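Local coordinates for proteasome activator protein PA26 (Trypanosoma brucei, PDB 1YAR) that probably activates the 20S proteasome, as 11S activators of the PA28 family do, by docking on its end rings and opening the gate for substrates, at residues S26-I31 with A217-W222; Q90-R95 with E125-T130; V113-A118 with K223-P228; K121-L126 with R212-A217. All coordinates share one frame; numbering follows the deposited sequence.

Interaction 1: S26-I31 with A217-W222; sequences SSFAVI and AYLLNW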
# COMPACT_ATOMS: atom_id res chain seq x y z
N SER O 26 -32.03 90.30 37.86
CA SER O 26 -32.83 91.41 37.35
C SER O 26 -34.11 90.92 36.68
O SER O 26 -35.17 91.52 36.84
CB SER O 26 -32.06 92.26 36.33
OG SER O 26 -30.71 92.42 36.70
N SER O 27 -33.99 89.85 35.90
CA SER O 27 -35.17 89.33 35.23
C SER O 27 -36.04 88.54 36.19
O SER O 27 -37.27 88.71 36.20
CB SER O 27 -34.76 88.51 34.00
OG SER O 27 -33.73 87.60 34.33
N PHE O 28 -35.43 87.71 37.04
CA PHE O 28 -36.19 86.98 38.07
C PHE O 28 -36.97 87.92 38.98
O PHE O 28 -38.12 87.65 39.32
CB PHE O 28 -35.28 86.06 38.92
CG PHE O 28 -36.03 85.24 39.94
CD1 PHE O 28 -37.04 84.36 39.54
CD2 PHE O 28 -35.73 85.34 41.30
CE1 PHE O 28 -37.76 83.59 40.47
CE2 PHE O 28 -36.42 84.57 42.25
CZ PHE O 28 -37.45 83.69 41.84
N ALA O 29 -36.36 89.04 39.36
CA ALA O 29 -37.05 90.02 40.19
C ALA O 29 -38.35 90.54 39.53
O ALA O 29 -39.34 90.80 40.22
CB ALA O 29 -36.12 91.19 40.52
N VAL O 30 -38.32 90.70 38.21
CA VAL O 30 -39.51 91.13 37.47
C VAL O 30 -40.59 90.05 37.58
O VAL O 30 -41.75 90.33 37.90
CB VAL O 30 -39.18 91.45 35.97
CG1 VAL O 30 -40.47 91.62 35.16
CG2 VAL O 30 -38.32 92.71 35.85
N ILE O 31 -40.19 88.81 37.31
CA ILE O 31 -41.13 87.69 37.34
C ILE O 31 -41.76 87.53 38.73
O ILE O 31 -42.95 87.25 38.86
CB ILE O 31 -40.43 86.37 36.88
CG1 ILE O 31 -39.98 86.47 35.41
CG2 ILE O 31 -41.34 85.15 37.13
CD1 ILE O 31 -41.15 86.55 34.36
N ALA O 217 -43.27 80.55 31.20
CA ALA O 217 -42.24 80.35 30.19
C ALA O 217 -40.85 80.72 30.72
O ALA O 217 -39.87 80.04 30.43
CB ALA O 217 -42.54 81.18 28.98
N TYR O 218 -40.76 81.80 31.49
CA TYR O 218 -39.45 82.21 32.01
C TYR O 218 -38.93 81.17 33.00
O TYR O 218 -37.78 80.75 32.92
CB TYR O 218 -39.52 83.59 32.69
CG TYR O 218 -38.19 84.03 33.26
CD1 TYR O 218 -37.29 84.76 32.48
CD2 TYR O 218 -37.81 83.66 34.55
CE1 TYR O 218 -36.04 85.15 32.99
CE2 TYR O 218 -36.56 84.03 35.07
CZ TYR O 218 -35.70 84.78 34.29
OH TYR O 218 -34.46 85.16 34.78
N LEU O 219 -39.78 80.77 33.93
CA LEU O 219 -39.34 79.90 35.03
C LEU O 219 -39.02 78.50 34.54
O LEU O 219 -38.16 77.83 35.11
CB LEU O 219 -40.39 79.88 36.16
CG LEU O 219 -40.58 81.22 36.90
CD1 LEU O 219 -41.78 81.13 37.80
CD2 LEU O 219 -39.35 81.60 37.71
N LEU O 220 -39.68 78.05 33.47
CA LEU O 220 -39.32 76.76 32.89
C LEU O 220 -38.05 76.79 32.06
O LEU O 220 -37.38 75.75 31.91
CB LEU O 220 -40.45 76.20 32.02
CG LEU O 220 -41.74 75.83 32.77
CD1 LEU O 220 -42.78 75.48 31.74
CD2 LEU O 220 -41.54 74.70 33.80
N ASN O 221 -37.72 77.95 31.49
CA ASN O 221 -36.64 78.04 30.50
C ASN O 221 -35.39 78.83 30.91
O ASN O 221 -34.45 78.94 30.12
CB ASN O 221 -37.18 78.64 29.19
CG ASN O 221 -38.18 77.73 28.52
OD1 ASN O 221 -37.81 76.65 28.00
ND2 ASN O 221 -39.45 78.12 28.54
N TRP O 222 -35.39 79.39 32.12
CA TRP O 222 -34.38 80.39 32.47
C TRP O 222 -32.94 79.90 32.33
O TRP O 222 -32.07 80.69 31.97
CB TRP O 222 -34.62 80.98 33.87
CG TRP O 222 -34.31 80.06 34.99
CD1 TRP O 222 -35.16 79.18 35.59
CD2 TRP O 222 -33.05 79.92 35.66
NE1 TRP O 222 -34.50 78.49 36.58
CE2 TRP O 222 -33.21 78.93 36.65
CE3 TRP O 222 -31.80 80.53 35.52
CZ2 TRP O 222 -32.17 78.54 37.50
CZ3 TRP O 222 -30.77 80.15 36.36
CH2 TRP O 222 -30.96 79.16 37.34
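The ring of Tyr218 is held between two side chains: Ile31 CG1 sits over one face as a CH-pi contact, 4.0 Å from the ring centroid of Tyr218 and 28° off its normal, while Trp222 CB lies against the opposite face, offset toward the rim. The ring of Phe28 is approached at its edge instead, where Leu219 CD2 lies nearly in the ring plane, 3.8 Å from Phe28 CE1. Tyr218 gets between the helices because its CG is anti to the backbone N (chi1 179°), which sends the ring across toward residues 26-31. Ile31 also reaches past the tyrosine, its CG2 methyl coming to 4.0 Å from Leu219 CG, and the two side chains run by each other in opposite senses.

At the far end of the ring, Tyr218 OH stands 2.6 Å from Ser27 OG. Tyr218 OH also hydrogen-bonds to the carboxylate of Glu24, and Ser27 OG to the backbone oxygen of the same residue, so the polar tip of the tyrosine meets the start of helix 24-57. Arg11 of a second subunit makes cation-pi contacts with both Phe28 and Trp222, tying this edge to the neighbouring protomer.

The two short segments run roughly antiparallel, with 147° between their directions, as members of the helical bundle. Chemically the contact is divided: aliphatic carbon fixes the tyrosine by its faces, and a small polar cluster takes up its hydroxyl, with the nearby carboxylate of Glu24 probably polarising the O-H groups.

Interaction 2: Q90-R95 with E125-T130; sequences QAETIR and ELEIKT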
# COMPACT_ATOMS: atom_id res chain seq x y z
N GLN O 90 -40.69 96.69 32.69
CA GLN O 90 -40.27 95.43 33.29
C GLN O 90 -39.98 94.37 32.20
O GLN O 90 -38.99 93.65 32.29
CB GLN O 90 -41.33 94.96 34.27
CG GLN O 90 -41.27 95.79 35.59
CD GLN O 90 -42.57 95.84 36.37
OE1 GLN O 90 -43.59 95.27 35.96
NE2 GLN O 90 -42.53 96.55 37.51
N ALA O 91 -40.82 94.31 31.18
CA ALA O 91 -40.58 93.42 30.03
C ALA O 91 -39.24 93.72 29.33
O ALA O 91 -38.53 92.80 28.91
CB ALA O 91 -41.71 93.52 29.04
N GLU O 92 -38.90 95.00 29.21
CA GLU O 92 -37.65 95.40 28.56
C GLU O 92 -36.42 94.97 29.35
O GLU O 92 -35.38 94.68 28.77
CB GLU O 92 -37.63 96.91 28.31
CG GLU O 92 -38.63 97.38 27.26
CD GLU O 92 -38.22 97.06 25.83
OE1 GLU O 92 -37.04 96.73 25.57
OE2 GLU O 92 -39.09 97.15 24.93
N THR O 93 -36.54 94.92 30.69
CA THR O 93 -35.49 94.36 31.53
C THR O 93 -35.27 92.89 31.18
O THR O 93 -34.13 92.47 31.00
CB THR O 93 -35.87 94.54 33.01
OG1 THR O 93 -35.90 95.95 33.29
CG2 THR O 93 -34.81 93.96 33.95
N ILE O 94 -36.35 92.11 31.09
CA ILE O 94 -36.19 90.69 30.73
C ILE O 94 -35.59 90.56 29.34
O ILE O 94 -34.69 89.74 29.13
CB ILE O 94 -37.49 89.89 30.84
CG1 ILE O 94 -38.09 90.01 32.24
CG2 ILE O 94 -37.19 88.41 30.50
CD1 ILE O 94 -39.49 89.40 32.40
N ARG O 95 -36.10 91.36 28.42
CA ARG O 95 -35.65 91.38 27.05
C ARG O 95 -34.14 91.56 27.02
O ARG O 95 -33.43 90.80 26.36
CB ARG O 95 -36.35 92.54 26.33
CG ARG O 95 -36.41 92.44 24.84
CD ARG O 95 -37.74 92.98 24.27
NE ARG O 95 -37.56 93.76 23.05
CZ ARG O 95 -37.36 93.24 21.84
NH1 ARG O 95 -37.34 91.93 21.68
NH2 ARG O 95 -37.21 94.04 20.80
N GLU O 125 -44.58 89.93 21.81
CA GLU O 125 -46.04 89.89 21.69
C GLU O 125 -46.71 90.63 22.85
O GLU O 125 -47.65 91.39 22.65
CB GLU O 125 -46.57 88.45 21.65
CG GLU O 125 -48.04 88.36 21.22
CD GLU O 125 -48.65 86.96 21.34
OE1 GLU O 125 -47.90 85.97 21.54
OE2 GLU O 125 -49.90 86.85 21.26
N LEU O 126 -46.22 90.40 24.07
CA LEU O 126 -46.71 91.15 25.22
C LEU O 126 -46.59 92.66 25.01
O LEU O 126 -47.56 93.40 25.21
CB LEU O 126 -46.00 90.71 26.51
CG LEU O 126 -46.17 91.59 27.76
CD1 LEU O 126 -47.60 91.55 28.25
CD2 LEU O 126 -45.23 91.10 28.87
N GLU O 127 -45.41 93.12 24.60
CA GLU O 127 -45.15 94.56 24.48
C GLU O 127 -45.84 95.23 23.31
O GLU O 127 -46.37 96.34 23.44
CB GLU O 127 -43.65 94.83 24.39
CG GLU O 127 -42.87 94.45 25.63
CD GLU O 127 -41.45 95.00 25.57
OE1 GLU O 127 -41.29 96.11 25.05
OE2 GLU O 127 -40.51 94.33 26.01
N ILE O 128 -45.81 94.56 22.16
CA ILE O 128 -46.32 95.14 20.92
C ILE O 128 -47.83 94.90 20.78
O ILE O 128 -48.60 95.83 20.51
CB ILE O 128 -45.56 94.57 19.69
CG1 ILE O 128 -44.04 94.80 19.79
CG2 ILE O 128 -46.14 95.11 18.38
CD1 ILE O 128 -43.61 96.19 20.20
N LYS O 129 -48.26 93.66 20.97
CA LYS O 129 -49.64 93.32 20.73
C LYS O 129 -50.52 93.52 21.96
O LYS O 129 -51.49 94.27 21.90
CB LYS O 129 -49.78 91.91 20.18
CG LYS O 129 -49.10 91.71 18.84
CD LYS O 129 -49.24 90.26 18.40
CE LYS O 129 -48.70 90.03 16.99
NZ LYS O 129 -48.76 88.55 16.66
N THR O 130 -50.20 92.85 23.07
CA THR O 130 -51.05 92.88 24.27
C THR O 130 -51.17 94.31 24.84
O THR O 130 -52.27 94.74 25.22
CB THR O 130 -50.51 91.93 25.35
OG1 THR O 130 -50.18 90.67 24.75
CG2 THR O 130 -51.59 91.57 26.38
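Glu92 OE2 is approached by His206 ND1 of a third subunit, which hydrogen-bonds to it, and by the carboxylate of Glu127, whose OE1 is 2.4 Å from Glu92 OE2. The spacing between the acids is too short to interpret with confidence, but two acid oxygens this close suggest that one of the pair probably carries a proton. Their carboxylate planes are turned 75° apart, so the groups meet without stacking. Glu92 gets there by bending at chi2 (-76°), which brings its carboxylate nearer the partner helix, whereas the Glu127 chain runs straight out beyond CG. The other Glu92 oxygen, OE1, is hydrogen-bonded to Thr209 of the third subunit.

Helices 71-99 and 111-130 follow each other in the chain and pack as a roughly antiparallel pair within the PA28-type bundle, the axes of the short segments 10.6 Å apart at closest. Here they come together on a small residue: the methyl of Ala91 touches Glu127 at both CG and the carboxylate, with Ala91 CB 3.4 Å from Glu127 OE2, and Leu126 CD2 lies 4.3 Å from Ala91 CB.

Arg95 lies one turn further on. In the conformer described, one of two deposited for Arg95, its CD is 3.5 Å from Glu127 OE2, and its NE keeps a long salt bridge of 3.9 Å to Glu92 OE1. Its main polar partner is probably Asp124, though that NH1 contact is implausibly short. Glu127 itself sits in a pi-type turn spanning 125-130, where Glu125 O accepts from the backbone N of both Lys129 and Thr130.

Interaction 3: V113-A118 with K223-P228; sequences VAVQHA and KKLIQP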
# COMPACT_ATOMS: atom_id res chain seq x y z
N VAL O 113 -30.32 78.68 21.84
CA VAL O 113 -30.62 79.90 21.09
C VAL O 113 -32.10 79.94 20.67
O VAL O 113 -32.76 81.00 20.73
CB VAL O 113 -29.67 80.05 19.86
CG1 VAL O 113 -30.02 81.30 19.08
CG2 VAL O 113 -28.20 80.10 20.32
N ALA O 114 -32.62 78.79 20.26
CA ALA O 114 -34.05 78.67 19.93
C ALA O 114 -34.95 79.00 21.13
O ALA O 114 -36.00 79.64 20.96
CB ALA O 114 -34.34 77.27 19.38
N VAL O 115 -34.54 78.58 22.33
CA VAL O 115 -35.28 78.91 23.57
C VAL O 115 -35.26 80.44 23.79
O VAL O 115 -36.30 81.04 24.08
CB VAL O 115 -34.68 78.19 24.80
CG1 VAL O 115 -35.45 78.54 26.07
CG2 VAL O 115 -34.69 76.67 24.61
N GLN O 116 -34.09 81.06 23.63
CA GLN O 116 -33.97 82.51 23.74
C GLN O 116 -34.90 83.26 22.78
O GLN O 116 -35.63 84.18 23.20
CB GLN O 116 -32.53 82.93 23.51
CG GLN O 116 -31.58 82.44 24.58
CD GLN O 116 -30.18 82.92 24.31
OE1 GLN O 116 -29.71 82.85 23.16
NE2 GLN O 116 -29.52 83.45 25.34
N HIS O 117 -34.89 82.87 21.50
CA HIS O 117 -35.78 83.48 20.51
C HIS O 117 -37.28 83.22 20.81
O HIS O 117 -38.12 84.11 20.63
CB HIS O 117 -35.40 83.06 19.07
CG HIS O 117 -34.08 83.62 18.61
ND1 HIS O 117 -33.80 84.97 18.63
CD2 HIS O 117 -32.99 83.02 18.07
CE1 HIS O 117 -32.58 85.17 18.16
NE2 HIS O 117 -32.07 84.00 17.81
N ALA O 118 -37.62 82.03 21.30
CA ALA O 118 -39.01 81.73 21.66
C ALA O 118 -39.52 82.60 22.82
O ALA O 118 -40.64 83.13 22.76
CB ALA O 118 -39.18 80.27 21.97
N LYS O 223 -32.67 78.62 32.59
CA LYS O 223 -31.26 78.14 32.51
C LYS O 223 -30.67 78.32 31.12
O LYS O 223 -29.55 78.83 31.00
CB LYS O 223 -31.08 76.71 33.02
CG LYS O 223 -31.21 76.59 34.53
CD LYS O 223 -31.18 75.14 35.00
CE LYS O 223 -31.25 75.14 36.54
NZ LYS O 223 -31.94 73.92 37.12
N LYS O 224 -31.43 77.96 30.08
CA LYS O 224 -31.00 78.13 28.68
C LYS O 224 -31.06 79.58 28.22
O LYS O 224 -30.31 79.98 27.32
CB LYS O 224 -31.83 77.26 27.70
CG LYS O 224 -31.66 75.77 27.89
CD LYS O 224 -30.38 75.23 27.31
CE LYS O 224 -30.30 73.69 27.51
NZ LYS O 224 -28.88 73.26 27.50
N LEU O 225 -31.94 80.38 28.82
CA LEU O 225 -31.96 81.81 28.52
C LEU O 225 -30.62 82.47 28.91
O LEU O 225 -30.11 83.32 28.18
CB LEU O 225 -33.13 82.49 29.23
CG LEU O 225 -34.55 82.11 28.86
CD1 LEU O 225 -35.53 82.93 29.73
CD2 LEU O 225 -34.81 82.35 27.38
N ILE O 226 -30.05 82.06 30.04
CA ILE O 226 -28.80 82.66 30.53
C ILE O 226 -27.57 81.99 29.88
O ILE O 226 -26.61 82.67 29.52
CB ILE O 226 -28.72 82.61 32.08
CG1 ILE O 226 -29.98 83.24 32.70
CG2 ILE O 226 -27.45 83.32 32.59
CD1 ILE O 226 -30.15 84.74 32.38
N GLN O 227 -27.62 80.67 29.75
CA GLN O 227 -26.53 79.89 29.21
C GLN O 227 -27.03 78.97 28.09
O GLN O 227 -27.27 77.79 28.33
CB GLN O 227 -25.89 79.04 30.32
CG GLN O 227 -25.28 79.85 31.46
CD GLN O 227 -24.06 80.67 31.03
OE1 GLN O 227 -23.45 80.40 29.98
NE2 GLN O 227 -23.70 81.67 31.85
N PRO O 228 -27.22 79.52 26.89
CA PRO O 228 -27.82 78.75 25.79
C PRO O 228 -26.91 77.63 25.25
O PRO O 228 -27.39 76.71 24.59
CB PRO O 228 -28.07 79.82 24.72
CG PRO O 228 -27.06 80.92 25.01
CD PRO O 228 -26.95 80.93 26.51
O HOH W 1 -27.83 76.78 21.86
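Gln116 makes the polar bond of this contact: its NE2 donates to Leu225 O at 2.9 Å, with an N-H...O angle of 159°. The acceptor lies almost in the amide plane of Gln116, although the donor is tilted 33° from the carbonyl plane of Leu225. Pro228 packs at a slant against that same amide, its CG 3.5 Å from Gln116 NE2 and also within touching distance of OE1. Leu225 turns its CD2 methyl inward to lie 3.7 Å from Gln116 CA, and the same methyl meets Val115 CG1 at 4.1 Å. Beside this, the CB of Lys224 rests against Val115 CB and CG1 before its chain turns away at chi2.

The amide of Gln116 can reach so far because the chain is extended beyond CG (chi2 -179°). A second bond, from NE2 to Arg101 O, helps fix its orientation, two carbonyls gripping one nitrogen; Ile102 and Pro103 also pack against the side chain. Further out, a water bridges the segments, accepting from Val113 N at 3.1 Å and donating to Pro228 O at 2.8 Å. It thus joins an early turn of helix 111-130 to the chain just after helix 183-226 ends.

Arg101 belongs to the loop between helices 71-99 and 111-130, which probably corresponds to the activation loop of 11S activators, while Pro228 leads into the C-terminal tail. The contact therefore probably gathers, at one end of the bundle, the starts of the two elements by which this family is known to bind and open the proteasome.

Interaction 4: K121-L126 with R212-A217; sequences KIIDEL and RAVINA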
# COMPACT_ATOMS: atom_id res chain seq x y z
N LYS O 121 -39.83 86.20 21.62
CA LYS O 121 -41.05 86.30 20.82
C LYS O 121 -42.29 86.57 21.68
O LYS O 121 -43.08 87.46 21.35
CB LYS O 121 -41.24 85.03 19.95
CG LYS O 121 -42.45 85.13 19.01
CD LYS O 121 -42.65 83.85 18.18
CE LYS O 121 -43.70 84.11 17.08
NZ LYS O 121 -44.40 82.84 16.68
N ILE O 122 -42.47 85.82 22.76
CA ILE O 122 -43.65 86.01 23.61
C ILE O 122 -43.59 87.33 24.40
O ILE O 122 -44.63 87.93 24.68
CB ILE O 122 -43.94 84.80 24.55
CG1 ILE O 122 -43.04 84.80 25.78
CG2 ILE O 122 -43.86 83.49 23.79
CD1 ILE O 122 -43.47 83.81 26.84
N ILE O 123 -42.39 87.78 24.74
CA ILE O 123 -42.25 89.10 25.39
C ILE O 123 -42.52 90.22 24.40
O ILE O 123 -43.20 91.19 24.73
CB ILE O 123 -40.91 89.27 26.12
CG1 ILE O 123 -40.81 88.22 27.23
CG2 ILE O 123 -40.90 90.61 26.87
CD1 ILE O 123 -39.42 88.08 27.80
N ASP O 124 -42.02 90.08 23.17
CA ASP O 124 -42.39 90.98 22.08
C ASP O 124 -43.91 91.09 21.86
O ASP O 124 -44.44 92.19 21.69
CB ASP O 124 -41.74 90.55 20.78
CG ASP O 124 -40.25 90.83 20.74
OD1 ASP O 124 -39.76 91.64 21.57
OD2 ASP O 124 -39.49 90.29 19.89
N GLU O 125 -44.58 89.93 21.81
CA GLU O 125 -46.04 89.89 21.69
C GLU O 125 -46.71 90.63 22.85
O GLU O 125 -47.65 91.39 22.65
CB GLU O 125 -46.57 88.45 21.65
CG GLU O 125 -48.04 88.36 21.22
CD GLU O 125 -48.65 86.96 21.34
OE1 GLU O 125 -47.90 85.97 21.54
OE2 GLU O 125 -49.90 86.85 21.26
N LEU O 126 -46.22 90.40 24.07
CA LEU O 126 -46.71 91.15 25.22
C LEU O 126 -46.59 92.66 25.01
O LEU O 126 -47.56 93.40 25.21
CB LEU O 126 -46.00 90.71 26.51
CG LEU O 126 -46.17 91.59 27.76
CD1 LEU O 126 -47.60 91.55 28.25
CD2 LEU O 126 -45.23 91.10 28.87
N ARG O 212 -49.31 85.65 33.01
CA ARG O 212 -49.19 84.29 33.57
C ARG O 212 -48.40 83.35 32.64
O ARG O 212 -47.56 82.57 33.10
CB ARG O 212 -50.56 83.71 33.90
CG ARG O 212 -51.25 84.45 35.05
CD ARG O 212 -52.55 83.82 35.53
NE ARG O 212 -52.86 84.32 36.87
CZ ARG O 212 -53.82 85.19 37.15
NH1 ARG O 212 -54.63 85.65 36.19
NH2 ARG O 212 -53.99 85.59 38.42
N ALA O 213 -48.67 83.44 31.34
CA ALA O 213 -47.97 82.63 30.33
C ALA O 213 -46.47 82.93 30.36
O ALA O 213 -45.66 82.01 30.23
CB ALA O 213 -48.53 82.91 28.92
N VAL O 214 -46.10 84.21 30.50
CA VAL O 214 -44.67 84.61 30.53
C VAL O 214 -43.96 84.16 31.83
O VAL O 214 -42.82 83.68 31.79
CB VAL O 214 -44.45 86.13 30.27
CG1 VAL O 214 -42.97 86.49 30.35
CG2 VAL O 214 -44.96 86.55 28.87
N ILE O 215 -44.63 84.28 32.97
CA ILE O 215 -44.08 83.75 34.23
C ILE O 215 -43.71 82.28 34.04
O ILE O 215 -42.59 81.87 34.33
CB ILE O 215 -45.08 83.90 35.38
CG1 ILE O 215 -45.31 85.39 35.68
CG2 ILE O 215 -44.59 83.14 36.65
CD1 ILE O 215 -46.64 85.64 36.38
N ASN O 216 -44.67 81.50 33.54
CA ASN O 216 -44.44 80.08 33.29
C ASN O 216 -43.28 79.85 32.33
O ASN O 216 -42.40 79.03 32.62
CB ASN O 216 -45.72 79.38 32.81
CG ASN O 216 -45.52 77.88 32.56
OD1 ASN O 216 -45.29 77.11 33.50
ND2 ASN O 216 -45.68 77.46 31.30
N ALA O 217 -43.27 80.55 31.20
CA ALA O 217 -42.24 80.35 30.19
C ALA O 217 -40.85 80.72 30.72
O ALA O 217 -39.87 80.04 30.43
CB ALA O 217 -42.54 81.18 28.98
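Ile122, in the conformer described, one of two deposited, reaches across with its CD1 methyl and overlaps Val214 and Ala217, passing 3.7 Å from Val214 CG2 and 3.5 Å from Ala217 CB. This is apolar packing between two antiparallel helices of the PA28-type bundle, 111-130 and 183-226, whose short segments cross at 160° with axes 10.5 Å apart. With CG1 of Ile122 tucked over the backbone (chi1 80°), the extended chain beyond it carries CD1 over to the other helix. The isoleucine and Val214 lie alongside, their side chains pointing opposite ways.

Val214 turns its two methyls to different neighbours. While CG2 takes the Ile122 chain, CG1 faces Ile123, which approaches at about a right angle. Ile123 in turn packs against Ala91 and Ile94, and Trp34 covers Val214 from helix 24-57, so the valine is enclosed by helices on more than one side. Away from this interface, the amide of Asn216 hydrogen-bonds to Arg19 and to the backbone oxygen of Ile102, both of the second subunit. Back on the valine, Ile123 CG1 stops 4.2 Å from Val214 CG1.

The four contacts join the long helices of one bundle. Interactions 1, 3 and 4 all use helix 183-226, where 212-217 and 217-222 share Ala217 and 223-228 follows directly; interactions 2, 3 and 4 share helix 111-130. Along the chain, interaction 4 lies within the spans of 1 and 3, interaction 2 within that of 1, while 1 and 3, like 2 and 3, alternate. Centres of interactions 2 and 4 lie about 8 Å apart, joined by Ala91 and Ile94 on Ile123. Interaction 3, whose centre lies about 23 Å from the centre of the chain, closes one end. Interactions 1, 3 and 4 touch a second subunit and interaction 2 a third, so the same helices that pack within the chain also face neighbouring subunits.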